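Local coordinates for water-Soluble Chlorophyll Protein (Brassica oleracea var. botrytis, PDB 6S2Z) that binds chlorophyll b as a water-soluble tetrameric carrier and belongs to the Kunitz-type family of plant protease inhibitors, at residues Gly28-Ala33 / Ile45-Leu50; Gln21-Asn26 / Phe168-Lys173; Phe40-Ile45 / Ala110-Gly115; Leu56-Gly61 / Ile78-Arg83. All blocks are in the same frame, centred on the assembly; numbering follows the deposited sequence.

In the fold
All four contacts lie within one Kunitz-type β-trefoil chain. Contact 2 pairs strands 18-22 and 169-173, near the two ends of the modelled chain, and encloses the other three in sequence. Contact 1 joins strands 30-33 and 44-47; contact 3 sets strand 44-47 beside strand 111-113, and contacts 1 and 3 share I45. Along the chain contacts 1 and 3 cross, their segments alternating. Contact 4, strands 58-62 and 78-82, is nested inside contact 3. Centres of contacts 1 and 2 are about 11 Å apart, those of 2 and 3 about 21 Å, on opposite sides of the chain's centre. Contacts 1, 3 and 4 meet around P32, whose carbonyl holds the chlorophyll magnesium, so the barrel core directly backs the pigment site.

Contact 1. Residues Gly28-Ala33 / Ile45-Leu50; sequences GGLVPA and ITQTLL. With CHL (chlorophyll b), chain B.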
# COMPACT_ATOMS: atom_id res chain seq x y z
N GLY A 28 -8.13 17.59 -11.19
CA GLY A 28 -7.45 17.36 -12.45
C GLY A 28 -8.21 16.37 -13.31
O GLY A 28 -9.43 16.28 -13.24
N GLY A 29 -7.47 15.64 -14.15
CA GLY A 29 -8.04 14.75 -15.15
C GLY A 29 -8.28 13.34 -14.62
O GLY A 29 -8.05 13.05 -13.44
N LEU A 30 -8.76 12.47 -15.52
CA LEU A 30 -9.09 11.09 -15.20
C LEU A 30 -7.82 10.25 -15.27
O LEU A 30 -6.97 10.44 -16.16
CB LEU A 30 -10.15 10.58 -16.18
CG LEU A 30 -11.51 11.29 -16.09
CD1 LEU A 30 -12.60 10.55 -16.86
CD2 LEU A 30 -11.94 11.50 -14.64
N VAL A 31 -7.71 9.32 -14.31
CA VAL A 31 -6.48 8.56 -14.15
C VAL A 31 -6.84 7.15 -13.71
O VAL A 31 -7.91 6.93 -13.15
CB VAL A 31 -5.51 9.20 -13.12
CG1 VAL A 31 -5.03 10.59 -13.57
CG2 VAL A 31 -6.10 9.24 -11.72
N PRO A 32 -5.95 6.15 -13.97
CA PRO A 32 -6.06 4.84 -13.35
C PRO A 32 -5.85 4.97 -11.85
O PRO A 32 -4.96 5.70 -11.41
CB PRO A 32 -4.91 4.00 -13.94
CG PRO A 32 -4.47 4.77 -15.16
CD PRO A 32 -4.82 6.23 -14.92
N ALA A 33 -6.67 4.23 -11.09
CA ALA A 33 -6.49 4.04 -9.65
C ALA A 33 -7.23 2.77 -9.23
O ALA A 33 -8.27 2.44 -9.78
CB ALA A 33 -6.98 5.23 -8.87
N ILE A 45 -11.05 3.85 -12.60
CA ILE A 45 -10.74 5.16 -13.15
C ILE A 45 -11.34 6.20 -12.22
O ILE A 45 -12.45 6.03 -11.74
CB ILE A 45 -11.26 5.32 -14.60
CG1 ILE A 45 -10.91 4.10 -15.45
CG2 ILE A 45 -10.74 6.61 -15.23
CD1 ILE A 45 -11.24 4.28 -16.94
N THR A 46 -10.57 7.25 -11.96
CA THR A 46 -10.84 8.18 -10.88
C THR A 46 -10.52 9.57 -11.41
O THR A 46 -9.64 9.72 -12.27
CB THR A 46 -9.94 7.83 -9.68
OG1 THR A 46 -10.19 6.46 -9.34
CG2 THR A 46 -10.18 8.71 -8.48
N GLN A 47 -11.22 10.60 -10.90
CA GLN A 47 -10.72 11.94 -11.12
C GLN A 47 -9.74 12.25 -10.01
O GLN A 47 -10.09 12.15 -8.83
CB GLN A 47 -11.83 13.00 -11.16
CG GLN A 47 -11.27 14.39 -11.41
CD GLN A 47 -12.24 15.53 -11.20
OE1 GLN A 47 -13.34 15.36 -10.66
NE2 GLN A 47 -11.82 16.72 -11.60
N THR A 48 -8.51 12.62 -10.36
CA THR A 48 -7.58 13.01 -9.32
C THR A 48 -8.11 14.29 -8.66
O THR A 48 -8.68 15.12 -9.35
CB THR A 48 -6.15 13.19 -9.83
OG1 THR A 48 -5.35 13.67 -8.74
CG2 THR A 48 -6.01 14.16 -10.99
N LEU A 49 -7.89 14.44 -7.35
CA LEU A 49 -8.35 15.63 -6.64
C LEU A 49 -7.41 16.81 -6.85
O LEU A 49 -7.82 17.94 -6.64
CB LEU A 49 -8.47 15.29 -5.16
CG LEU A 49 -9.62 14.35 -4.78
CD1 LEU A 49 -9.49 13.91 -3.32
CD2 LEU A 49 -11.00 14.99 -5.07
N LEU A 50 -6.16 16.54 -7.24
CA LEU A 50 -5.09 17.54 -7.28
C LEU A 50 -5.28 18.48 -8.47
O LEU A 50 -5.37 18.03 -9.61
CB LEU A 50 -3.72 16.85 -7.31
CG LEU A 50 -3.44 15.80 -6.22
CD1 LEU A 50 -1.97 15.41 -6.20
CD2 LEU A 50 -3.84 16.31 -4.85
MG CHL B . -2.93 5.89 -10.59
CHA CHL B . -3.24 9.17 -9.76
CHB CHL B . -3.63 5.15 -7.37
CHC CHL B . -2.04 2.69 -11.19
CHD CHL B . -1.39 6.85 -13.59
NA CHL B . -3.57 6.90 -8.96
C1A CHL B . -3.75 8.13 -8.85
C2A CHL B . -4.43 8.57 -7.61
C3A CHL B . -4.36 7.32 -6.79
C4A CHL B . -3.81 6.38 -7.77
CMA CHL B . -3.40 7.50 -5.64
CAA CHL B . -5.79 9.23 -7.79
CBA CHL B . -6.55 9.51 -6.52
CGA CHL B . -6.31 10.82 -5.84
O1A CHL B . -6.87 11.78 -6.17
O2A CHL B . -5.46 10.89 -4.70
NB CHL B . -2.88 4.17 -9.45
C1B CHL B . -3.15 4.02 -8.17
C2B CHL B . -2.97 2.70 -7.59
C3B CHL B . -2.50 1.99 -8.75
C4B CHL B . -2.48 2.97 -9.82
CMB CHL B . -3.19 2.22 -6.20
CAB CHL B . -2.13 0.57 -8.85
CBB CHL B . -1.36 -0.02 -8.01
NC CHL B . -1.90 4.92 -12.11
C1C CHL B . -1.62 3.65 -12.20
C2C CHL B . -0.88 3.28 -13.41
C3C CHL B . -0.69 4.49 -14.12
C4C CHL B . -1.34 5.43 -13.22
CMC CHL B . -0.38 1.98 -13.88
OMC CHL B . -0.58 0.98 -13.31
CAC CHL B . 0.03 4.70 -15.42
CBC CHL B . 1.48 4.91 -15.19
ND CHL B . -2.41 7.61 -11.57
C1D CHL B . -1.80 7.91 -12.69
C2D CHL B . -1.64 9.37 -12.87
C3D CHL B . -2.28 9.83 -11.65
C4D CHL B . -2.66 8.79 -11.00
CMD CHL B . -1.11 10.26 -13.96
CAD CHL B . -2.63 11.04 -10.89
OBD CHL B . -2.43 12.21 -11.26
CBD CHL B . -3.28 10.64 -9.64
CGD CHL B . -2.62 11.24 -8.44
O1D CHL B . -3.17 12.01 -7.77
O2D CHL B . -1.31 10.92 -8.07
CED CHL B . -0.63 11.70 -7.15
C1 CHL B . -4.48 11.84 -4.40
C2 CHL B . -3.93 11.42 -3.07
C3 CHL B . -2.65 11.60 -2.75
C4 CHL B . -1.74 12.25 -3.69
C5 CHL B . -2.13 11.16 -1.45
C6 CHL B . -1.07 10.10 -1.66
C7 CHL B . -1.46 8.99 -2.59
C8 CHL B . -0.32 8.01 -2.74
C9 CHL B . 0.40 8.14 -4.06
C10 CHL B . -0.77 6.59 -2.49
C11 CHL B . -1.03 6.41 -1.03
C12 CHL B . -1.00 4.94 -0.72
C13 CHL B . -1.74 4.60 0.55
C14 CHL B . -1.06 5.15 1.78
C15 CHL B . -1.87 3.10 0.66
C16 CHL B . -2.92 2.71 1.69
C17 CHL B . -3.03 1.20 1.86
C18 CHL B . -4.34 0.85 2.53
C19 CHL B . -4.91 -0.39 1.94
C20 CHL B . -4.07 0.59 3.97
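Strands 30-33 and 44-47 form an antiparallel β-hairpin, L30 to P32 running against Q47 to I45, and this buried pairing carries much of the chlorophyll site. The central pair, V31 and T46, exchanges two backbone bonds, with V31 N 2.8 Å from T46 O. Beyond the strands the pairing runs on: T48 N gives a nearly straight bond to G29 O (165°), and G28 N reaches T48 O from above that carbonyl's plane. Q47, extended past CG, brings NE2 to G28 O at 2.9 Å in the carbonyl plane; S25 OG is a second partner, so NE2 has two hydrogen-bond partners.

On the face of L30 and I45, L30 CB rests 4.1 Å from I45 CG2. V31 and T46 point to the other face, where T46 OG1 is hydrogen-bonded to Q156 OE1 and touches A33 CB at 3.5 Å. P32 O ligates the magnesium at 2.2 Å, and the proline ring packs on the macrocycle. V31 spreads both methyls against the pigment, CG1 coming 3.4 Å from C3D, and A33 CB meets C4A. T48 swings OG1 opposite its own backbone N (chi1 176°), which aims the hydroxyl at the ester carbonyl oxygen O1D, 2.9 Å away, while L49 N donates to O1A. I86 of the second subunit packs on L49 and L50. With a main-chain proline carbonyl as axial ligand, flanked by a threonine hydroxyl and a backbone N-H, this β-trefoil hairpin is the part of the chlorophyll pocket that supplies the magnesium ligand.

Contact 2. Residues Gln21-Asn26 / Phe168-Lys173; sequences QPAKSN and FVKFVK
The flat groups that meet between Q21-A23 and F168-K170 are peptide groups, joined through N-H and C=O; no aromatic ring enters between the two segments. Q21 N bonds to K170 O at 2.8 Å and K170 N returns the bond to Q21 O, a hydrogen-bonded antiparallel pair. Two residues on in the chain, A23 N closes on F168 O, also at 2.8 Å and nearly straight (167°); both this donor and K170 N are tilted from the plane of the carbonyl they meet. F168 O is touched by P22 CA as well, 3.3 Å away in a CA-H...O contact, and V169 CA makes the like approach to Q21 O.

Side chains add a thin apolar seam. V172 CG2 meets Q21 CB at 4.0 Å. A23 CB comes to 4.2 Å from K170 CG, which its first torsion (chi1 -51°) sets opposite the carbonyl carbon, so the aliphatic root of the lysine lies alongside the alanine methyl. The pairing stops here, as the chain turns off through K24 and S25, whose OG is hydrogen-bonded to G27 N.

Strand 169-173 thus runs beside strand 18-22: V169 packs on I20, V172 bonds to F19 through the backbone, and the F171 ring meets F60 of strand 58-62 edge-to-face.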
# COMPACT_ATOMS: atom_id res chain seq x y z
N GLN A 21 -10.95 15.67 -19.01
CA GLN A 21 -10.94 16.60 -17.88
C GLN A 21 -12.37 16.94 -17.47
O GLN A 21 -13.11 17.56 -18.23
CB GLN A 21 -10.15 17.86 -18.25
CG GLN A 21 -10.24 18.98 -17.23
CD GLN A 21 -9.36 18.74 -16.02
OE1 GLN A 21 -9.74 19.01 -14.88
NE2 GLN A 21 -8.17 18.21 -16.28
N PRO A 22 -12.80 16.57 -16.25
CA PRO A 22 -14.14 16.94 -15.77
C PRO A 22 -14.32 18.45 -15.88
O PRO A 22 -13.39 19.20 -15.62
CB PRO A 22 -14.18 16.40 -14.33
CG PRO A 22 -13.17 15.28 -14.34
CD PRO A 22 -12.07 15.74 -15.28
N ALA A 23 -15.52 18.87 -16.33
CA ALA A 23 -15.82 20.29 -16.49
C ALA A 23 -16.36 20.86 -15.17
O ALA A 23 -16.87 20.13 -14.31
CB ALA A 23 -16.79 20.49 -17.64
N LYS A 24 -16.20 22.18 -15.02
CA LYS A 24 -16.62 22.84 -13.80
C LYS A 24 -16.15 22.00 -12.62
O LYS A 24 -16.97 21.45 -11.88
CB LYS A 24 -18.14 23.05 -13.77
CG LYS A 24 -18.71 24.10 -14.73
CD LYS A 24 -20.25 24.06 -14.88
CE LYS A 24 -20.95 23.18 -13.86
NZ LYS A 24 -22.35 23.60 -13.58
N SER A 25 -14.83 21.90 -12.45
CA SER A 25 -14.24 21.18 -11.33
C SER A 25 -12.91 21.81 -10.93
O SER A 25 -12.26 22.44 -11.75
CB SER A 25 -14.10 19.71 -11.64
OG SER A 25 -13.23 19.08 -10.73
N ASN A 26 -12.53 21.61 -9.66
CA ASN A 26 -11.25 22.09 -9.15
C ASN A 26 -10.21 20.97 -9.20
O ASN A 26 -9.07 21.17 -8.80
CB ASN A 26 -11.33 22.55 -7.68
CG ASN A 26 -11.96 23.92 -7.54
OD1 ASN A 26 -11.45 24.90 -8.09
ND2 ASN A 26 -13.06 23.98 -6.81
N PHE A 168 -19.54 15.20 -16.68
CA PHE A 168 -19.37 16.05 -17.84
C PHE A 168 -17.88 16.33 -18.04
O PHE A 168 -17.17 16.73 -17.10
CB PHE A 168 -20.20 17.32 -17.60
CG PHE A 168 -21.69 17.06 -17.51
CD1 PHE A 168 -22.42 16.72 -18.65
CD2 PHE A 168 -22.35 17.14 -16.29
CE1 PHE A 168 -23.78 16.50 -18.58
CE2 PHE A 168 -23.71 16.86 -16.22
CZ PHE A 168 -24.42 16.55 -17.36
N VAL A 169 -17.41 16.17 -19.27
CA VAL A 169 -15.97 16.23 -19.50
C VAL A 169 -15.65 17.12 -20.70
O VAL A 169 -16.50 17.36 -21.55
CB VAL A 169 -15.39 14.82 -19.70
CG1 VAL A 169 -15.75 13.88 -18.55
CG2 VAL A 169 -15.82 14.22 -21.04
N LYS A 170 -14.40 17.57 -20.78
CA LYS A 170 -13.82 18.14 -21.98
C LYS A 170 -12.61 17.28 -22.34
O LYS A 170 -12.03 16.63 -21.46
CB LYS A 170 -13.36 19.57 -21.69
CG LYS A 170 -14.37 20.50 -21.03
CD LYS A 170 -14.23 21.96 -21.50
CE LYS A 170 -14.49 22.99 -20.41
NZ LYS A 170 -15.05 24.23 -20.98
N PHE A 171 -12.23 17.29 -23.63
CA PHE A 171 -11.00 16.65 -24.05
C PHE A 171 -9.93 17.70 -24.34
O PHE A 171 -10.09 18.49 -25.27
CB PHE A 171 -11.26 15.75 -25.27
CG PHE A 171 -12.49 14.91 -25.12
CD1 PHE A 171 -12.49 13.77 -24.32
CD2 PHE A 171 -13.68 15.27 -25.75
CE1 PHE A 171 -13.64 13.01 -24.18
CE2 PHE A 171 -14.82 14.51 -25.61
CZ PHE A 171 -14.80 13.37 -24.83
N VAL A 172 -8.85 17.68 -23.54
CA VAL A 172 -7.72 18.59 -23.66
C VAL A 172 -6.61 17.92 -24.46
O VAL A 172 -6.04 16.92 -24.02
CB VAL A 172 -7.19 19.04 -22.29
CG1 VAL A 172 -6.11 20.11 -22.45
CG2 VAL A 172 -8.31 19.54 -21.38
N LYS A 173 -6.28 18.49 -25.63
CA LYS A 173 -5.29 17.92 -26.52
C LYS A 173 -3.92 17.94 -25.85
O LYS A 173 -3.46 18.99 -25.44
CB LYS A 173 -5.21 18.73 -27.82
CG LYS A 173 -4.13 18.30 -28.81
CD LYS A 173 -4.68 17.73 -30.09
CE LYS A 173 -3.65 17.70 -31.19
NZ LYS A 173 -3.92 16.61 -32.16

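Contact 3. Residues Phe40-Ile45 / Ala110-Gly115; sequences FCPLGI and AIIIGG. With CHL (chlorophyll b), chain B.
Direct polar contact between L43-I45 and I111-I113 is sparse: I113 N gives L43 O a weak bond of 3.0 Å, bent to 133°, and the CA of I112 leans on the same oxygen at 3.2 Å. Water does the rest of the bridging. One molecule accepts from L43 N and donates to I113 O; a second accepts from I45 N at 2.8 Å and sits beside I111 O. The waters thus link the segments on either side of the weak bond, where direct backbone bonds are lacking.

Apolar contacts are more numerous. I45 CG1 lies across I113 CG1 at 3.8 Å, the two side chains at about a right angle, and I45 CD1 touches I111 CG2 at 4.0 Å. On the other flank the ring of P42, which follows a cis peptide bond, puts CG 3.8 Å from I112 CD1, at the end of the CG1 branch that chi1 of 56° sets between the backbone N and carbonyl carbon. L43 faces the pigment, with CD2 3.5 Å from CAB of the chlorophyll.

Beside P42, C41 is disulfide-linked to C90. Strand 97-99 packs on the isoleucines, with W97 on I45 and V99 on I111; F82 of strand 78-82 touches I45 and I113, and P32 of strand 30-33 also meets I113.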
# COMPACT_ATOMS: atom_id res chain seq x y z
N PHE A 40 -5.80 -5.98 -6.90
CA PHE A 40 -6.03 -4.60 -7.30
C PHE A 40 -6.20 -4.51 -8.82
O PHE A 40 -6.46 -3.45 -9.35
CB PHE A 40 -4.96 -3.68 -6.73
CG PHE A 40 -3.55 -4.18 -6.94
CD1 PHE A 40 -2.98 -4.21 -8.21
CD2 PHE A 40 -2.79 -4.64 -5.87
CE1 PHE A 40 -1.69 -4.68 -8.39
CE2 PHE A 40 -1.50 -5.11 -6.06
CZ PHE A 40 -0.96 -5.14 -7.32
N CYS A 41 -6.02 -5.64 -9.51
CA CYS A 41 -6.36 -5.69 -10.93
C CYS A 41 -7.74 -6.31 -11.07
O CYS A 41 -8.03 -7.28 -10.37
CB CYS A 41 -5.34 -6.49 -11.74
SG CYS A 41 -3.66 -5.84 -11.58
N PRO A 42 -8.62 -5.79 -11.96
CA PRO A 42 -8.28 -4.63 -12.79
C PRO A 42 -8.43 -3.28 -12.08
O PRO A 42 -9.19 -3.16 -11.13
CB PRO A 42 -9.28 -4.76 -13.95
CG PRO A 42 -10.50 -5.45 -13.35
CD PRO A 42 -9.96 -6.33 -12.24
N LEU A 43 -7.71 -2.26 -12.57
CA LEU A 43 -7.78 -0.92 -12.02
C LEU A 43 -9.11 -0.26 -12.38
O LEU A 43 -9.68 -0.56 -13.42
CB LEU A 43 -6.61 -0.09 -12.57
CG LEU A 43 -5.22 -0.61 -12.18
CD1 LEU A 43 -4.13 -0.03 -13.07
CD2 LEU A 43 -4.94 -0.34 -10.70
N GLY A 44 -9.54 0.69 -11.55
CA GLY A 44 -10.65 1.55 -11.93
C GLY A 44 -10.14 2.88 -12.45
O GLY A 44 -8.95 3.02 -12.72
N ILE A 45 -11.05 3.85 -12.60
CA ILE A 45 -10.74 5.16 -13.15
C ILE A 45 -11.34 6.20 -12.22
O ILE A 45 -12.45 6.03 -11.74
CB ILE A 45 -11.26 5.32 -14.60
CG1 ILE A 45 -10.91 4.10 -15.45
CG2 ILE A 45 -10.74 6.61 -15.23
CD1 ILE A 45 -11.24 4.28 -16.94
N ALA A 110 -18.60 -0.41 -11.85
CA ALA A 110 -17.35 0.32 -12.05
C ALA A 110 -16.93 0.35 -13.52
O ALA A 110 -17.07 -0.63 -14.25
CB ALA A 110 -16.29 -0.32 -11.19
N ILE A 111 -16.44 1.52 -13.97
CA ILE A 111 -15.58 1.54 -15.14
C ILE A 111 -14.17 1.06 -14.76
O ILE A 111 -13.52 1.59 -13.86
CB ILE A 111 -15.57 2.91 -15.83
CG1 ILE A 111 -16.98 3.50 -15.93
CG2 ILE A 111 -14.91 2.78 -17.21
CD1 ILE A 111 -17.92 2.77 -16.88
N ILE A 112 -13.71 0.02 -15.46
CA ILE A 112 -12.42 -0.58 -15.16
C ILE A 112 -11.56 -0.43 -16.41
O ILE A 112 -12.01 0.12 -17.42
CB ILE A 112 -12.61 -2.07 -14.78
CG1 ILE A 112 -13.35 -2.83 -15.89
CG2 ILE A 112 -13.32 -2.20 -13.44
CD1 ILE A 112 -13.11 -4.32 -15.93
N ILE A 113 -10.34 -0.93 -16.32
CA ILE A 113 -9.36 -0.90 -17.39
C ILE A 113 -8.97 -2.34 -17.67
O ILE A 113 -8.62 -3.07 -16.75
CB ILE A 113 -8.13 -0.06 -16.96
CG1 ILE A 113 -8.51 1.40 -16.69
CG2 ILE A 113 -7.05 -0.13 -18.00
CD1 ILE A 113 -7.46 2.16 -15.91
N GLY A 114 -9.02 -2.74 -18.95
CA GLY A 114 -8.64 -4.08 -19.37
C GLY A 114 -9.68 -4.76 -20.24
O GLY A 114 -9.79 -5.98 -20.23
N GLY A 115 -10.44 -3.96 -21.00
CA GLY A 115 -11.50 -4.51 -21.83
C GLY A 115 -10.95 -5.08 -23.13
O GLY A 115 -9.89 -4.66 -23.57
MG CHL B . -2.93 5.89 -10.59
CHA CHL B . -3.24 9.17 -9.76
CHB CHL B . -3.63 5.15 -7.37
CHC CHL B . -2.04 2.69 -11.19
CHD CHL B . -1.39 6.85 -13.59
NA CHL B . -3.57 6.90 -8.96
C1A CHL B . -3.75 8.13 -8.85
C2A CHL B . -4.43 8.57 -7.61
C3A CHL B . -4.36 7.32 -6.79
C4A CHL B . -3.81 6.38 -7.77
CMA CHL B . -3.40 7.50 -5.64
CAA CHL B . -5.79 9.23 -7.79
CBA CHL B . -6.55 9.51 -6.52
CGA CHL B . -6.31 10.82 -5.84
O1A CHL B . -6.87 11.78 -6.17
O2A CHL B . -5.46 10.89 -4.70
NB CHL B . -2.88 4.17 -9.45
C1B CHL B . -3.15 4.02 -8.17
C2B CHL B . -2.97 2.70 -7.59
C3B CHL B . -2.50 1.99 -8.75
C4B CHL B . -2.48 2.97 -9.82
CMB CHL B . -3.19 2.22 -6.20
CAB CHL B . -2.13 0.57 -8.85
CBB CHL B . -1.36 -0.02 -8.01
NC CHL B . -1.90 4.92 -12.11
C1C CHL B . -1.62 3.65 -12.20
C2C CHL B . -0.88 3.28 -13.41
C3C CHL B . -0.69 4.49 -14.12
C4C CHL B . -1.34 5.43 -13.22
CMC CHL B . -0.38 1.98 -13.88
OMC CHL B . -0.58 0.98 -13.31
CAC CHL B . 0.03 4.70 -15.42
CBC CHL B . 1.48 4.91 -15.19
ND CHL B . -2.41 7.61 -11.57
C1D CHL B . -1.80 7.91 -12.69
C2D CHL B . -1.64 9.37 -12.87
C3D CHL B . -2.28 9.83 -11.65
C4D CHL B . -2.66 8.79 -11.00
CMD CHL B . -1.11 10.26 -13.96
CAD CHL B . -2.63 11.04 -10.89
OBD CHL B . -2.43 12.21 -11.26
CBD CHL B . -3.28 10.64 -9.64
CGD CHL B . -2.62 11.24 -8.44
O1D CHL B . -3.17 12.01 -7.77
O2D CHL B . -1.31 10.92 -8.07
CED CHL B . -0.63 11.70 -7.15
C1 CHL B . -4.48 11.84 -4.40
C2 CHL B . -3.93 11.42 -3.07
C3 CHL B . -2.65 11.60 -2.75
C4 CHL B . -1.74 12.25 -3.69
C5 CHL B . -2.13 11.16 -1.45
C6 CHL B . -1.07 10.10 -1.66
C7 CHL B . -1.46 8.99 -2.59
C8 CHL B . -0.32 8.01 -2.74
C9 CHL B . 0.40 8.14 -4.06
C10 CHL B . -0.77 6.59 -2.49
C11 CHL B . -1.03 6.41 -1.03
C12 CHL B . -1.00 4.94 -0.72
C13 CHL B . -1.74 4.60 0.55
C14 CHL B . -1.06 5.15 1.78
C15 CHL B . -1.87 3.10 0.66
C16 CHL B . -2.92 2.71 1.69
C17 CHL B . -3.03 1.20 1.86
C18 CHL B . -4.34 0.85 2.53
C19 CHL B . -4.91 -0.39 1.94
C20 CHL B . -4.07 0.59 3.97
O HOH W 1 -6.34 -2.91 -14.96
O HOH W 2 -13.63 3.02 -11.75

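Contact 4. Residues Leu56-Gly61 / Ile78-Arg83; sequences LPVSFG and INIEFR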
# COMPACT_ATOMS: atom_id res chain seq x y z
N LEU A 56 -4.06 11.05 -17.05
CA LEU A 56 -3.29 10.20 -17.92
C LEU A 56 -3.90 10.26 -19.33
O LEU A 56 -5.11 10.18 -19.48
CB LEU A 56 -3.25 8.77 -17.36
CG LEU A 56 -2.28 7.83 -18.08
CD1 LEU A 56 -0.82 8.23 -17.82
CD2 LEU A 56 -2.54 6.39 -17.69
N PRO A 57 -3.09 10.45 -20.38
CA PRO A 57 -3.60 10.55 -21.75
C PRO A 57 -4.38 9.33 -22.24
O PRO A 57 -4.03 8.19 -21.89
CB PRO A 57 -2.33 10.69 -22.60
CG PRO A 57 -1.36 11.37 -21.65
CD PRO A 57 -1.64 10.72 -20.30
N VAL A 58 -5.40 9.60 -23.06
CA VAL A 58 -6.15 8.57 -23.76
C VAL A 58 -6.15 8.84 -25.27
O VAL A 58 -5.83 9.94 -25.74
CB VAL A 58 -7.58 8.47 -23.23
CG1 VAL A 58 -7.62 8.31 -21.72
CG2 VAL A 58 -8.39 9.69 -23.67
N SER A 59 -6.53 7.80 -26.02
CA SER A 59 -6.82 7.96 -27.43
C SER A 59 -8.11 7.22 -27.75
O SER A 59 -8.50 6.28 -27.05
CB SER A 59 -5.67 7.50 -28.30
OG SER A 59 -5.47 6.11 -28.16
N PHE A 60 -8.79 7.71 -28.80
CA PHE A 60 -10.09 7.22 -29.22
C PHE A 60 -9.90 6.55 -30.57
O PHE A 60 -9.13 7.05 -31.40
CB PHE A 60 -11.12 8.36 -29.25
CG PHE A 60 -11.20 9.21 -28.00
CD1 PHE A 60 -11.80 8.73 -26.84
CD2 PHE A 60 -10.70 10.49 -27.98
CE1 PHE A 60 -11.90 9.52 -25.70
CE2 PHE A 60 -10.78 11.28 -26.83
CZ PHE A 60 -11.39 10.80 -25.69
N GLY A 61 -10.55 5.40 -30.75
CA GLY A 61 -10.62 4.71 -32.03
C GLY A 61 -11.99 4.06 -32.22
O GLY A 61 -12.57 3.57 -31.26
N ILE A 78 -16.91 3.74 -29.82
CA ILE A 78 -15.46 3.82 -29.81
C ILE A 78 -14.93 2.98 -28.65
O ILE A 78 -15.68 2.57 -27.77
CB ILE A 78 -14.99 5.29 -29.62
CG1 ILE A 78 -15.68 5.92 -28.40
CG2 ILE A 78 -15.17 6.10 -30.90
CD1 ILE A 78 -15.02 7.17 -27.87
N ASN A 79 -13.62 2.75 -28.67
CA ASN A 79 -12.86 2.30 -27.53
C ASN A 79 -12.12 3.51 -26.97
O ASN A 79 -11.83 4.45 -27.72
CB ASN A 79 -11.85 1.22 -27.93
CG ASN A 79 -12.48 -0.10 -28.33
OD1 ASN A 79 -11.95 -0.83 -29.17
ND2 ASN A 79 -13.64 -0.42 -27.76
N ILE A 80 -11.86 3.51 -25.66
CA ILE A 80 -11.03 4.52 -25.03
C ILE A 80 -9.88 3.77 -24.38
O ILE A 80 -10.11 2.85 -23.61
CB ILE A 80 -11.83 5.36 -24.00
CG1 ILE A 80 -13.17 5.88 -24.56
CG2 ILE A 80 -10.98 6.49 -23.45
CD1 ILE A 80 -13.99 6.65 -23.56
N GLU A 81 -8.63 4.13 -24.73
CA GLU A 81 -7.52 3.48 -24.08
C GLU A 81 -6.53 4.49 -23.52
O GLU A 81 -6.20 5.48 -24.15
CB GLU A 81 -6.85 2.41 -24.95
CG GLU A 81 -6.34 2.91 -26.28
CD GLU A 81 -5.25 2.01 -26.85
OE1 GLU A 81 -4.73 1.16 -26.13
OE2 GLU A 81 -4.91 2.18 -28.02
N PHE A 82 -6.08 4.20 -22.30
CA PHE A 82 -4.99 4.95 -21.70
C PHE A 82 -3.70 4.72 -22.48
O PHE A 82 -3.43 3.62 -22.97
CB PHE A 82 -4.86 4.57 -20.22
CG PHE A 82 -5.80 5.31 -19.31
CD1 PHE A 82 -5.80 6.70 -19.27
CD2 PHE A 82 -6.67 4.62 -18.48
CE1 PHE A 82 -6.63 7.37 -18.39
CE2 PHE A 82 -7.52 5.29 -17.61
CZ PHE A 82 -7.49 6.67 -17.56
N ARG A 83 -2.91 5.79 -22.60
CA ARG A 83 -1.68 5.74 -23.36
C ARG A 83 -0.55 6.10 -22.41
O ARG A 83 -0.46 7.25 -21.97
CB ARG A 83 -1.73 6.74 -24.52
CG ARG A 83 -2.85 6.50 -25.53
CD ARG A 83 -2.74 5.22 -26.34
NE ARG A 83 -1.54 5.08 -27.16
CZ ARG A 83 -1.28 5.79 -28.27
NH1 ARG A 83 -2.12 6.72 -28.69
NH2 ARG A 83 -0.17 5.57 -28.95
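P57 O takes the shortest polar bond between L56-G61 and I78-R83, from R83 N at 2.7 Å. F82 CA approaches the same oxygen at 3.4 Å, and P57 O also sits at the edge of the F82 ring, near the ring plane, by CD1; L56 O lies likewise by CE1. Beyond it the strands form a regular antiparallel pair. S59 and E81 exchange backbone bonds. Farther on, N79 N reaches G61 O at 2.9 Å, with a weaker return bond from G61 N.

V58, F60, I80 and F82 point to one face. F82 is touched by L56 CD2, 3.6 Å from CD1, and by V58 CG1, 3.5 Å from the same ring atom. Alongside, F60 and I80 point the same way, I80 CG1 meeting the ring at its edge, while I78 CD1 touches F60 CD1 at 3.7 Å. W97 meets the F82 ring at about 45°, and P32 packs against both F82 and L56.

S59, N79 and E81 make the other face polar. R83, bent at chi2 (-66°) and chi3 (-60°), folds its chain over S59, CD coming 3.4 Å from S59 OG, and NH1 has a weak bond to G15 O. N79 ND2 is bonded to S122 O. Hydrophobic rings one way and polar ends the other imply a strand pair whose apolar face fills the trefoil core behind the pigment's proline ligand, while backbone bonds fix its register.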